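Local structure of O-succinylhomoserine sulfhydrylase (Mycobacterium tuberculosis, 3NDN) at residues Trp159-Glu173 against Val188-Asp202. The protein probably catalyses the pyridoxal-phosphate-dependent formation of L-homocysteine from O-succinyl-L-homoserine and hydrogen sulfide in methionine biosynthesis. Numbering follows the deposited sequence.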
ATOM      1  N   TRP A 159      29.120  37.668   5.153  1.00 44.63           N
ATOM      2  CA  TRP A 159      28.353  37.505   3.916  1.00 44.17           C
ATOM      3  C   TRP A 159      28.808  38.543   2.878  1.00 45.27           C
ATOM      4  O   TRP A 159      28.993  38.220   1.700  1.00 45.04           O
ATOM      5  CB  TRP A 159      26.843  37.656   4.173  1.00 43.03           C
ATOM      6  CG  TRP A 159      26.120  36.438   4.793  1.00 41.29           C
ATOM      7  CD1 TRP A 159      25.617  36.346   6.068  1.00 40.55           C
ATOM      8  CD2 TRP A 159      25.803  35.183   4.150  1.00 40.37           C
ATOM      9  NE1 TRP A 159      25.014  35.115   6.258  1.00 40.00           N
ATOM     10  CE2 TRP A 159      25.120  34.382   5.104  1.00 39.84           C
ATOM     11  CE3 TRP A 159      26.035  34.658   2.869  1.00 39.05           C
ATOM     12  CZ2 TRP A 159      24.669  33.074   4.815  1.00 38.82           C
ATOM     13  CZ3 TRP A 159      25.593  33.352   2.580  1.00 39.94           C
ATOM     14  CH2 TRP A 159      24.909  32.580   3.550  1.00 38.54           C
ATOM     15  N   GLU A 160      28.981  39.790   3.317  1.00 46.03           N
ATOM     16  CA  GLU A 160      29.384  40.859   2.405  1.00 47.69           C
ATOM     17  C   GLU A 160      30.762  40.582   1.790  1.00 48.06           C
ATOM     18  O   GLU A 160      30.928  40.687   0.569  1.00 48.34           O
ATOM     19  CB  GLU A 160      29.323  42.233   3.091  1.00 48.69           C
ATOM     20  CG  GLU A 160      29.595  43.402   2.145  1.00 53.08           C
ATOM     21  CD  GLU A 160      28.923  44.698   2.582  1.00 58.76           C
ATOM     22  OE1 GLU A 160      28.521  44.814   3.764  1.00 60.73           O
ATOM     23  OE2 GLU A 160      28.797  45.608   1.733  1.00 61.26           O
ATOM     24  N   ARG A 161      31.724  40.186   2.622  1.00 48.31           N
ATOM     25  CA  ARG A 161      33.087  39.871   2.150  1.00 49.37           C
ATOM     26  C   ARG A 161      33.152  38.673   1.193  1.00 48.67           C
ATOM     27  O   ARG A 161      33.845  38.729   0.180  1.00 49.19           O
ATOM     28  CB  ARG A 161      34.065  39.697   3.324  1.00 50.08           C
ATOM     29  CG  ARG A 161      34.328  41.006   4.091  1.00 53.63           C
ATOM     30  CD  ARG A 161      35.500  40.899   5.075  1.00 59.11           C
ATOM     31  NE  ARG A 161      35.232  39.995   6.204  1.00 61.24           N
ATOM     32  CZ  ARG A 161      34.630  40.346   7.343  1.00 61.88           C
ATOM     33  NH1 ARG A 161      34.204  41.590   7.533  1.00 63.14           N
ATOM     34  NH2 ARG A 161      34.445  39.445   8.298  1.00 62.64           N
ATOM     35  N   ALA A 162      32.434  37.598   1.512  1.00 47.41           N
ATOM     36  CA  ALA A 162      32.394  36.411   0.641  1.00 46.73           C
ATOM     37  C   ALA A 162      31.704  36.675  -0.693  1.00 46.48           C
ATOM     38  O   ALA A 162      32.057  36.059  -1.701  1.00 46.51           O
ATOM     39  CB  ALA A 162      31.730  35.236   1.355  1.00 45.52           C
ATOM     40  N   LEU A 163      30.726  37.582  -0.696  1.00 46.42           N
ATOM     41  CA  LEU A 163      29.956  37.906  -1.905  1.00 46.90           C
ATOM     42  C   LEU A 163      30.444  39.174  -2.651  1.00 48.50           C
ATOM     43  O   LEU A 163      29.665  39.846  -3.338  1.00 49.22           O
ATOM     44  CB  LEU A 163      28.447  37.997  -1.581  1.00 45.62           C
ATOM     45  CG  LEU A 163      27.705  36.700  -1.180  1.00 44.13           C
ATOM     46  CD1 LEU A 163      26.308  37.001  -0.628  1.00 42.09           C
ATOM     47  CD2 LEU A 163      27.626  35.676  -2.328  1.00 41.66           C
ATOM     48  N   SER A 164      31.729  39.492  -2.531  1.00 49.80           N
ATOM     49  CA  SER A 164      32.278  40.666  -3.218  1.00 51.25           C
ATOM     50  C   SER A 164      32.884  40.319  -4.592  1.00 51.73           C
ATOM     51  O   SER A 164      33.430  41.188  -5.276  1.00 52.71           O
ATOM     52  CB  SER A 164      33.283  41.397  -2.330  1.00 51.83           C
ATOM     53  OG  SER A 164      34.426  40.594  -2.120  1.00 52.37           O
ATOM     54  N   VAL A 165      32.783  39.050  -4.984  1.00 51.14           N
ATOM     55  CA  VAL A 165      33.161  38.589  -6.333  1.00 51.30           C
ATOM     56  C   VAL A 165      32.008  37.758  -6.931  1.00 50.29           C
ATOM     57  O   VAL A 165      31.183  37.252  -6.171  1.00 49.31           O
ATOM     58  CB  VAL A 165      34.485  37.757  -6.329  1.00 51.83           C
ATOM     59  CG1 VAL A 165      35.679  38.603  -5.858  1.00 53.38           C
ATOM     60  CG2 VAL A 165      34.346  36.481  -5.494  1.00 50.60           C
ATOM     61  N   PRO A 166      31.938  37.624  -8.283  1.00 50.29           N
ATOM     62  CA  PRO A 166      30.859  36.830  -8.910  1.00 48.88           C
ATOM     63  C   PRO A 166      30.707  35.426  -8.326  1.00 47.51           C
ATOM     64  O   PRO A 166      31.706  34.728  -8.110  1.00 47.21           O
ATOM     65  CB  PRO A 166      31.270  36.758 -10.385  1.00 49.47           C
ATOM     66  CG  PRO A 166      32.071  38.036 -10.600  1.00 51.30           C
ATOM     67  CD  PRO A 166      32.789  38.293  -9.292  1.00 51.38           C
ATOM     68  N   THR A 167      29.453  35.039  -8.083  1.00 45.74           N
ATOM     69  CA  THR A 167      29.089  33.804  -7.372  1.00 44.03           C
ATOM     70  C   THR A 167      27.877  33.151  -8.078  1.00 42.79           C
ATOM     71  O   THR A 167      27.042  33.861  -8.663  1.00 42.12           O
ATOM     72  CB  THR A 167      28.802  34.133  -5.869  1.00 44.29           C
ATOM     73  OG1 THR A 167      29.982  34.706  -5.276  1.00 44.21           O
ATOM     74  CG2 THR A 167      28.368  32.902  -5.056  1.00 43.24           C
ATOM     75  N   GLN A 168      27.801  31.813  -8.049  1.00 41.48           N
ATOM     76  CA  GLN A 168      26.697  31.072  -8.692  1.00 40.40           C
ATOM     77  C   GLN A 168      25.542  30.694  -7.739  1.00 39.31           C
ATOM     78  O   GLN A 168      24.371  30.787  -8.120  1.00 39.10           O
ATOM     79  CB  GLN A 168      27.219  29.816  -9.415  1.00 40.58           C
ATOM     80  CG  GLN A 168      27.780  30.067 -10.818  1.00 41.01           C
ATOM     81  CD  GLN A 168      29.134  30.772 -10.790  1.00 42.00           C
ATOM     82  OE1 GLN A 168      30.039  30.373 -10.047  1.00 41.80           O
ATOM     83  NE2 GLN A 168      29.270  31.830 -11.585  1.00 42.99           N
ATOM     84  N   ALA A 169      25.872  30.279  -6.514  1.00 38.29           N
ATOM     85  CA  ALA A 169      24.854  29.841  -5.543  1.00 37.69           C
ATOM     86  C   ALA A 169      25.155  30.255  -4.103  1.00 37.16           C
ATOM     87  O   ALA A 169      26.314  30.401  -3.725  1.00 37.22           O
ATOM     88  CB  ALA A 169      24.631  28.319  -5.631  1.00 36.54           C
ATOM     89  N   VAL A 170      24.080  30.452  -3.330  1.00 36.55           N
ATOM     90  CA  VAL A 170      24.113  30.680  -1.881  1.00 35.96           C
ATOM     91  C   VAL A 170      23.175  29.639  -1.209  1.00 35.74           C
ATOM     92  O   VAL A 170      22.052  29.423  -1.686  1.00 35.47           O
ATOM     93  CB  VAL A 170      23.659  32.126  -1.554  1.00 36.59           C
ATOM     94  CG1 VAL A 170      23.214  32.281  -0.086  1.00 36.67           C
ATOM     95  CG2 VAL A 170      24.789  33.146  -1.895  1.00 36.32           C
ATOM     96  N   PHE A 171      23.629  28.994  -0.130  1.00 35.39           N
ATOM     97  CA  PHE A 171      22.806  27.988   0.596  1.00 35.01           C
ATOM     98  C   PHE A 171      22.843  28.221   2.121  1.00 35.11           C
ATOM     99  O   PHE A 171      23.921  28.386   2.681  1.00 35.06           O
ATOM    100  CB  PHE A 171      23.300  26.563   0.275  1.00 34.48           C
ATOM    101  CG  PHE A 171      22.521  25.458   0.978  1.00 34.65           C
ATOM    102  CD1 PHE A 171      21.229  25.139   0.586  1.00 34.64           C
ATOM    103  CD2 PHE A 171      23.080  24.758   2.047  1.00 35.87           C
ATOM    104  CE1 PHE A 171      20.495  24.128   1.245  1.00 35.04           C
ATOM    105  CE2 PHE A 171      22.360  23.736   2.704  1.00 37.09           C
ATOM    106  CZ  PHE A 171      21.064  23.427   2.298  1.00 34.44           C
ATOM    107  N   PHE A 172      21.677  28.222   2.786  1.00 34.26           N
ATOM    108  CA  PHE A 172      21.607  28.241   4.266  1.00 34.38           C
ATOM    109  C   PHE A 172      20.282  27.648   4.796  1.00 33.95           C
ATOM    110  O   PHE A 172      19.328  27.503   4.027  1.00 33.19           O
ATOM    111  CB  PHE A 172      21.833  29.659   4.846  1.00 34.50           C
ATOM    112  CG  PHE A 172      20.816  30.706   4.387  1.00 34.68           C
ATOM    113  CD1 PHE A 172      19.614  30.889   5.068  1.00 33.24           C
ATOM    114  CD2 PHE A 172      21.095  31.536   3.296  1.00 34.91           C
ATOM    115  CE1 PHE A 172      18.675  31.857   4.652  1.00 34.99           C
ATOM    116  CE2 PHE A 172      20.170  32.510   2.863  1.00 34.58           C
ATOM    117  CZ  PHE A 172      18.950  32.677   3.543  1.00 33.07           C
ATOM    118  N   GLU A 173      20.262  27.303   6.089  1.00 34.17           N
ATOM    119  CA  GLU A 173      19.041  26.944   6.844  1.00 34.78           C
ATOM    120  C   GLU A 173      18.784  28.019   7.903  1.00 34.85           C
ATOM    121  O   GLU A 173      19.742  28.568   8.463  1.00 35.22           O
ATOM    122  CB  GLU A 173      19.216  25.616   7.598  1.00 34.78           C
ATOM    123  CG  GLU A 173      19.551  24.384   6.751  1.00 37.96           C
ATOM    124  CD  GLU A 173      20.176  23.249   7.579  1.00 43.08           C
ATOM    125  OE1 GLU A 173      19.897  23.156   8.806  1.00 45.15           O
ATOM    126  OE2 GLU A 173      20.950  22.450   7.000  1.00 43.02           O
ATOM    127  N   VAL A 188      20.524  38.966   3.250  1.00 37.28           N
ATOM    128  CA  VAL A 188      21.422  38.049   2.536  1.00 37.24           C
ATOM    129  C   VAL A 188      21.028  37.938   1.049  1.00 37.31           C
ATOM    130  O   VAL A 188      21.900  37.906   0.176  1.00 37.59           O
ATOM    131  CB  VAL A 188      21.495  36.650   3.216  1.00 36.71           C
ATOM    132  CG1 VAL A 188      22.207  35.626   2.318  1.00 36.93           C
ATOM    133  CG2 VAL A 188      22.187  36.764   4.576  1.00 36.24           C
ATOM    134  N   THR A 189      19.727  37.923   0.768  1.00 36.40           N
ATOM    135  CA  THR A 189      19.217  37.854  -0.615  1.00 37.16           C
ATOM    136  C   THR A 189      19.674  39.085  -1.450  1.00 38.22           C
ATOM    137  O   THR A 189      20.042  38.955  -2.632  1.00 38.13           O
ATOM    138  CB  THR A 189      17.669  37.700  -0.633  1.00 36.61           C
ATOM    139  OG1 THR A 189      17.301  36.426  -0.074  1.00 36.43           O
ATOM    140  CG2 THR A 189      17.124  37.753  -2.055  1.00 37.87           C
ATOM    141  N   GLU A 190      19.669  40.259  -0.815  1.00 38.67           N
ATOM    142  CA  GLU A 190      20.117  41.496  -1.464  1.00 39.77           C
ATOM    143  C   GLU A 190      21.600  41.401  -1.884  1.00 40.22           C
ATOM    144  O   GLU A 190      21.931  41.706  -3.032  1.00 40.96           O
ATOM    145  CB  GLU A 190      19.857  42.721  -0.560  1.00 40.68           C
ATOM    146  N   LEU A 191      22.470  40.953  -0.973  1.00 40.05           N
ATOM    147  CA  LEU A 191      23.909  40.762  -1.266  1.00 40.59           C
ATOM    148  C   LEU A 191      24.186  39.687  -2.316  1.00 40.41           C
ATOM    149  O   LEU A 191      25.138  39.811  -3.093  1.00 40.60           O
ATOM    150  CB  LEU A 191      24.704  40.411   0.004  1.00 40.74           C
ATOM    151  CG  LEU A 191      24.815  41.405   1.163  1.00 41.76           C
ATOM    152  CD1 LEU A 191      25.299  40.686   2.418  1.00 40.81           C
ATOM    153  CD2 LEU A 191      25.739  42.604   0.829  1.00 42.79           C
ATOM    154  N   ALA A 192      23.382  38.617  -2.308  1.00 39.42           N
ATOM    155  CA  ALA A 192      23.541  37.505  -3.241  1.00 39.16           C
ATOM    156  C   ALA A 192      23.203  37.918  -4.673  1.00 39.55           C
ATOM    157  O   ALA A 192      23.910  37.539  -5.612  1.00 40.32           O
ATOM    158  CB  ALA A 192      22.666  36.303  -2.811  1.00 38.47           C
ATOM    159  N   HIS A 193      22.138  38.702  -4.838  1.00 39.40           N
ATOM    160  CA  HIS A 193      21.711  39.145  -6.177  1.00 39.98           C
ATOM    161  C   HIS A 193      22.696  40.145  -6.828  1.00 41.38           C
ATOM    162  O   HIS A 193      22.858  40.149  -8.052  1.00 41.78           O
ATOM    163  CB  HIS A 193      20.272  39.671  -6.160  1.00 39.86           C
ATOM    164  CG  HIS A 193      19.239  38.588  -5.999  1.00 39.37           C
ATOM    165  ND1 HIS A 193      17.903  38.853  -5.778  1.00 38.48           N
ATOM    166  CD2 HIS A 193      19.358  37.236  -6.005  1.00 38.79           C
ATOM    167  CE1 HIS A 193      17.240  37.711  -5.666  1.00 39.00           C
ATOM    168  NE2 HIS A 193      18.100  36.715  -5.800  1.00 38.33           N
ATOM    169  N   ALA A 194      23.365  40.951  -6.007  1.00 41.76           N
ATOM    170  CA  ALA A 194      24.412  41.862  -6.501  1.00 43.61           C
ATOM    171  C   ALA A 194      25.645  41.096  -7.007  1.00 44.05           C
ATOM    172  O   ALA A 194      26.363  41.580  -7.887  1.00 45.23           O
ATOM    173  CB  ALA A 194      24.805  42.869  -5.413  1.00 44.09           C
ATOM    174  N   ALA A 195      25.871  39.897  -6.463  1.00 43.77           N
ATOM    175  CA  ALA A 195      26.942  38.998  -6.926  1.00 43.76           C
ATOM    176  C   ALA A 195      26.541  38.059  -8.081  1.00 43.37           C
ATOM    177  O   ALA A 195      27.360  37.244  -8.529  1.00 43.85           O
ATOM    178  CB  ALA A 195      27.497  38.189  -5.760  1.00 43.38           C
ATOM    179  N   GLY A 196      25.304  38.171  -8.567  1.00 42.52           N
ATOM    180  CA  GLY A 196      24.819  37.296  -9.655  1.00 41.89           C
ATOM    181  C   GLY A 196      24.370  35.891  -9.243  1.00 40.87           C
ATOM    182  O   GLY A 196      24.102  35.042 -10.104  1.00 41.11           O
ATOM    183  N   ALA A 197      24.277  35.643  -7.935  1.00 40.01           N
ATOM    184  CA  ALA A 197      23.988  34.289  -7.401  1.00 39.10           C
ATOM    185  C   ALA A 197      22.489  34.011  -7.192  1.00 38.44           C
ATOM    186  O   ALA A 197      21.701  34.945  -7.002  1.00 38.36           O
ATOM    187  CB  ALA A 197      24.752  34.064  -6.089  1.00 39.22           C
ATOM    188  N   LYS A 198      22.117  32.726  -7.242  1.00 37.29           N
ATOM    189  CA  LYS A 198      20.750  32.273  -6.920  1.00 36.88           C
ATOM    190  C   LYS A 198      20.699  31.759  -5.478  1.00 35.94           C
ATOM    191  O   LYS A 198      21.548  30.966  -5.073  1.00 36.01           O
ATOM    192  CB  LYS A 198      20.294  31.154  -7.875  1.00 36.29           C
ATOM    193  CG  LYS A 198      20.272  31.529  -9.367  1.00 38.42           C
ATOM    194  CD  LYS A 198      19.191  32.574  -9.687  1.00 40.10           C
ATOM    195  CE  LYS A 198      19.336  33.103 -11.110  1.00 42.66           C
ATOM    196  NZ  LYS A 198      18.138  33.884 -11.557  1.00 43.88           N
ATOM    197  N   VAL A 199      19.684  32.177  -4.725  1.00 35.66           N
ATOM    198  CA  VAL A 199      19.589  31.840  -3.301  1.00 35.08           C
ATOM    199  C   VAL A 199      18.749  30.574  -3.060  1.00 34.61           C
ATOM    200  O   VAL A 199      17.573  30.541  -3.431  1.00 34.23           O
ATOM    201  CB  VAL A 199      18.994  33.019  -2.498  1.00 35.01           C
ATOM    202  CG1 VAL A 199      18.824  32.655  -1.024  1.00 34.95           C
ATOM    203  CG2 VAL A 199      19.874  34.277  -2.646  1.00 36.02           C
ATOM    204  N   VAL A 200      19.349  29.551  -2.440  1.00 34.27           N
ATOM    205  CA  VAL A 200      18.633  28.293  -2.090  1.00 33.47           C
ATOM    206  C   VAL A 200      18.397  28.244  -0.572  1.00 33.42           C
ATOM    207  O   VAL A 200      19.354  28.192   0.201  1.00 33.28           O
ATOM    208  CB  VAL A 200      19.398  26.992  -2.562  1.00 33.54           C
ATOM    209  CG1 VAL A 200      18.566  25.702  -2.288  1.00 32.72           C
ATOM    210  CG2 VAL A 200      19.751  27.057  -4.043  1.00 34.19           C
ATOM    211  N   LEU A 201      17.119  28.285  -0.164  1.00 33.02           N
ATOM    212  CA  LEU A 201      16.703  28.185   1.242  1.00 32.69           C
ATOM    213  C   LEU A 201      16.191  26.773   1.572  1.00 32.78           C
ATOM    214  O   LEU A 201      15.299  26.285   0.894  1.00 31.84           O
ATOM    215  CB  LEU A 201      15.566  29.193   1.539  1.00 32.53           C
ATOM    216  CG  LEU A 201      14.879  29.156   2.915  1.00 31.94           C
ATOM    217  CD1 LEU A 201      15.826  29.644   4.023  1.00 32.96           C
ATOM    218  CD2 LEU A 201      13.554  29.979   2.938  1.00 29.35           C
ATOM    219  N   ASP A 202      16.764  26.150   2.605  1.00 33.35           N
ATOM    220  CA  ASP A 202      16.269  24.887   3.197  1.00 34.93           C
ATOM    221  C   ASP A 202      15.323  25.285   4.335  1.00 35.10           C
ATOM    222  O   ASP A 202      15.773  25.810   5.355  1.00 35.70           O
ATOM    223  CB  ASP A 202      17.485  24.058   3.688  1.00 35.13           C
ATOM    224  CG  ASP A 202      17.108  22.827   4.520  1.00 37.37           C
ATOM    225  OD1 ASP A 202      16.025  22.794   5.151  1.00 39.57           O
ATOM    226  OD2 ASP A 202      17.936  21.879   4.561  1.00 37.86           O
TER
HETATM  227  O   HOH W   1      27.325  41.383  -3.109  1.00 35.49           O
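Ala195 O, just past helix 185-194, is approached by two groups of the other segment: Thr167 N donates a hydrogen bond to it (3.1 Å), and Pro166 CA adds a CA-H...O contact at 3.5 Å. Gly196, with positive phi, closes the helix in a Schellman motif. A water links the two segments, donating to Leu163 O, just past helix 156-162, and to Leu191 O. Nearby, Leu163 CD1 packs against the helix backbone at Leu191 and Ala192. Val188 sits between two aromatic rings. Its CG2 stands over the five-membered ring of Trp159, 3.6 Å from the centroid and 8° off the normal, a CH-pi contact; the indole NE1 is hydrogen-bonded to Gly153 O. CG1 lies by the six-membered part of the indole and also meets Phe172 CE2 at 3.8 Å. The beta-alpha-beta crossover of the PLP-binding domain is illustrated here: helix 185-194 packs on the face bearing Val170 and Phe172, and its end is tied to the loop entering strand 169-173, the parallel neighbour of strand 198-202. Between the strands, Val200 N to Val170 O is the shortest bond, at 2.8 Å, whereas Phe172 N to Val200 O is weak. Phe172 CG lies between backbone N and carbonyl carbon (chi1 60°), which brings CE1 within 3.7 Å of Leu201 CD1. On the other face, Val200 CG1 lies in plane at the edge of the Phe171 ring. The Glu173 and Asp202 carboxylates lie side by side, pointing the same way; Glu173 OE2 accepts from Phe130 N, and Asp202 OD2 lies close to N1 of the pyridoxal-phosphate-modified residue 227, consistent with the aspartate that faces the pyridine nitrogen in fold-type I PLP enzymes.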